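Local coordinates for protein putative alpha/beta hydrolase (Desulfitobacterium hafniense, PDB 4RPC) that is a putative member of the alpha/beta hydrolase family that probably hydrolyses a still unidentified substrate with a serine nucleophile, at residues A[105-110]-A[190-195]. Residues are numbered along the deposited sequence; the frame is centred on the assembly and turned at random.
Sequences MAIRGE and YRYDLK
I107, in the last turn of helix 97-108, faces L194 in the chain that follows helix 179-191, with their CA atoms 10.0 Å apart, so the backbones stay well separated and side chains alone bridge the gap. The meeting point is the CD1 methyl of I107, which lies 3.7 Å from CD1 of L194 in an apolar contact. With CG1 anti to the carbonyl carbon (chi1 -69°) and CD1 extended beyond it (chi2 174°), the isoleucine reaches its full length across the gap. Y192 comes from the opposite direction, and its OH stops 4.1 Å from CD1 of I107, in van der Waals contact. That hydroxyl is hydrogen-bonded to OE1 of E104, one turn earlier on the helix of I107, which ties the buried tyrosine to that helix by its polar end. In this alpha/beta hydrolase fold, helix 97-108 follows strand 88-95 and a probable nucleophile elbow, and the contact is plain packing at the far end of that helix. Around this small, largely apolar junction, L194 packs on L222, L223 and I226 of helix 220-226, I107 touches A199 and V201 in the loop before strand 204-210, and Y192 rests against V70 and E71 of helix 70-83.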
loop_
_atom_site.group_PDB
_atom_site.type_symbol
_atom_site.label_atom_id
_atom_site.label_comp_id
_atom_site.label_asym_id
_atom_site.label_seq_id
_atom_site.Cartn_x
_atom_site.Cartn_y
_atom_site.Cartn_z
HETATM N N MSE A 105 -0.953 -2.005 11.320
HETATM C CA MSE A 105 -0.443 -1.010 12.282
HETATM C C MSE A 105 -1.542 -0.376 13.111
HETATM O O MSE A 105 -1.352 -0.135 14.276
HETATM C CB MSE A 105 0.391 0.036 11.562
HETATM C CG MSE A 105 1.754 -0.649 11.357
HETATM SE SE MSE A 105 2.785 0.653 10.368
HETATM C CE MSE A 105 3.289 1.568 12.059
ATOM N N ALA A 106 -2.726 -0.167 12.527
ATOM C CA ALA A 106 -3.849 0.430 13.267
ATOM C C ALA A 106 -4.412 -0.496 14.315
ATOM O O ALA A 106 -4.969 -0.042 15.290
ATOM C CB ALA A 106 -4.968 0.875 12.316
ATOM N N ILE A 107 -4.284 -1.790 14.091
ATOM C CA ILE A 107 -4.806 -2.809 14.982
ATOM C C ILE A 107 -3.865 -3.124 16.145
ATOM O O ILE A 107 -4.322 -3.362 17.249
ATOM C CB ILE A 107 -5.030 -4.099 14.180
ATOM C CG1 ILE A 107 -6.170 -3.921 13.192
ATOM C CG2 ILE A 107 -5.187 -5.303 15.107
ATOM C CD1 ILE A 107 -6.300 -5.137 12.283
ATOM N N ARG A 108 -2.561 -3.214 15.891
ATOM C CA ARG A 108 -1.607 -3.541 16.941
ATOM C C ARG A 108 -1.670 -2.552 18.102
ATOM O O ARG A 108 -1.622 -2.944 19.275
ATOM C CB ARG A 108 -0.200 -3.518 16.396
ATOM C CG ARG A 108 0.185 -4.718 15.554
ATOM C CD ARG A 108 1.581 -4.484 14.964
ATOM N NE ARG A 108 2.464 -3.647 15.803
ATOM C CZ ARG A 108 3.222 -4.084 16.819
ATOM N NH1 ARG A 108 3.230 -5.373 17.162
ATOM N NH2 ARG A 108 3.974 -3.221 17.503
ATOM N N GLY A 109 -1.739 -1.266 17.787
ATOM C CA GLY A 109 -1.983 -0.260 18.816
ATOM C C GLY A 109 -0.753 0.220 19.559
ATOM O O GLY A 109 -0.876 1.055 20.451
ATOM N N GLU A 110 0.431 -0.283 19.209
ATOM C CA GLU A 110 1.654 0.238 19.794
ATOM C C GLU A 110 1.634 1.751 19.534
ATOM O O GLU A 110 1.688 2.566 20.437
ATOM C CB GLU A 110 2.878 -0.419 19.144
ATOM C CG GLU A 110 4.171 -0.288 19.965
ATOM C CD GLU A 110 5.449 -0.269 19.113
ATOM O OE1 GLU A 110 5.467 -0.889 18.014
ATOM O OE2 GLU A 110 6.440 0.372 19.538
ATOM N N TYR A 190 -0.974 -12.108 0.074
ATOM C CA TYR A 190 -2.049 -13.042 -0.128
ATOM C C TYR A 190 -2.411 -13.881 1.095
ATOM O O TYR A 190 -3.504 -14.312 1.186
ATOM C CB TYR A 190 -1.732 -13.971 -1.324
ATOM C CG TYR A 190 -1.920 -13.273 -2.629
ATOM C CD1 TYR A 190 -3.095 -12.581 -2.901
ATOM C CD2 TYR A 190 -0.951 -13.302 -3.589
ATOM C CE1 TYR A 190 -3.279 -11.920 -4.109
ATOM C CE2 TYR A 190 -1.100 -12.634 -4.788
ATOM C CZ TYR A 190 -2.259 -11.948 -5.049
ATOM O OH TYR A 190 -2.442 -11.337 -6.246
ATOM N N ARG A 191 -1.490 -14.109 2.017
ATOM C CA ARG A 191 -1.752 -14.830 3.257
ATOM C C ARG A 191 -2.549 -14.024 4.274
ATOM O O ARG A 191 -3.330 -14.591 5.019
ATOM C CB ARG A 191 -0.427 -15.221 3.922
ATOM C CG ARG A 191 -0.546 -16.249 5.009
ATOM C CD ARG A 191 -0.401 -17.661 4.509
ATOM N NE ARG A 191 0.839 -17.845 3.751
ATOM C CZ ARG A 191 1.103 -18.914 2.989
ATOM N NH1 ARG A 191 0.208 -19.911 2.896
ATOM N NH2 ARG A 191 2.278 -18.965 2.295
ATOM N N TYR A 192 -2.338 -12.702 4.331
ATOM C CA TYR A 192 -2.968 -11.869 5.386
ATOM C C TYR A 192 -4.471 -12.090 5.449
ATOM O O TYR A 192 -5.194 -11.950 4.472
ATOM C CB TYR A 192 -2.663 -10.408 5.152
ATOM C CG TYR A 192 -2.998 -9.471 6.309
ATOM C CD1 TYR A 192 -2.426 -9.645 7.556
ATOM C CD2 TYR A 192 -3.833 -8.410 6.140
ATOM C CE1 TYR A 192 -2.718 -8.772 8.595
ATOM C CE2 TYR A 192 -4.150 -7.553 7.173
ATOM C CZ TYR A 192 -3.579 -7.706 8.402
ATOM O OH TYR A 192 -3.892 -6.824 9.464
ATOM N N ASP A 193 -4.959 -12.438 6.605
ATOM C CA ASP A 193 -6.386 -12.638 6.767
ATOM C C ASP A 193 -6.945 -11.690 7.833
ATOM O O ASP A 193 -6.825 -11.930 9.032
ATOM C CB ASP A 193 -6.598 -14.109 7.090
ATOM C CG ASP A 193 -8.058 -14.510 7.204
ATOM O OD1 ASP A 193 -8.971 -13.707 6.980
ATOM O OD2 ASP A 193 -8.268 -15.665 7.591
ATOM N N LEU A 194 -7.533 -10.594 7.382
ATOM C CA LEU A 194 -8.004 -9.536 8.286
ATOM C C LEU A 194 -9.292 -9.915 9.039
ATOM O O LEU A 194 -9.418 -9.625 10.197
ATOM C CB LEU A 194 -8.257 -8.262 7.493
ATOM C CG LEU A 194 -8.826 -7.067 8.233
ATOM C CD1 LEU A 194 -7.909 -6.761 9.385
ATOM C CD2 LEU A 194 -8.976 -5.897 7.285
ATOM N N LYS A 195 -10.224 -10.586 8.376
ATOM C CA LYS A 195 -11.474 -10.988 9.011
ATOM C C LYS A 195 -11.214 -11.804 10.260
ATOM O O LYS A 195 -11.885 -11.590 11.272
ATOM C CB LYS A 195 -12.351 -11.801 8.037
ATOM C CG LYS A 195 -13.673 -12.269 8.632
ATOM C CD LYS A 195 -14.849 -12.032 7.679
ATOM C CE LYS A 195 -16.097 -12.784 8.128
ATOM N NZ LYS A 195 -16.442 -12.496 9.559
#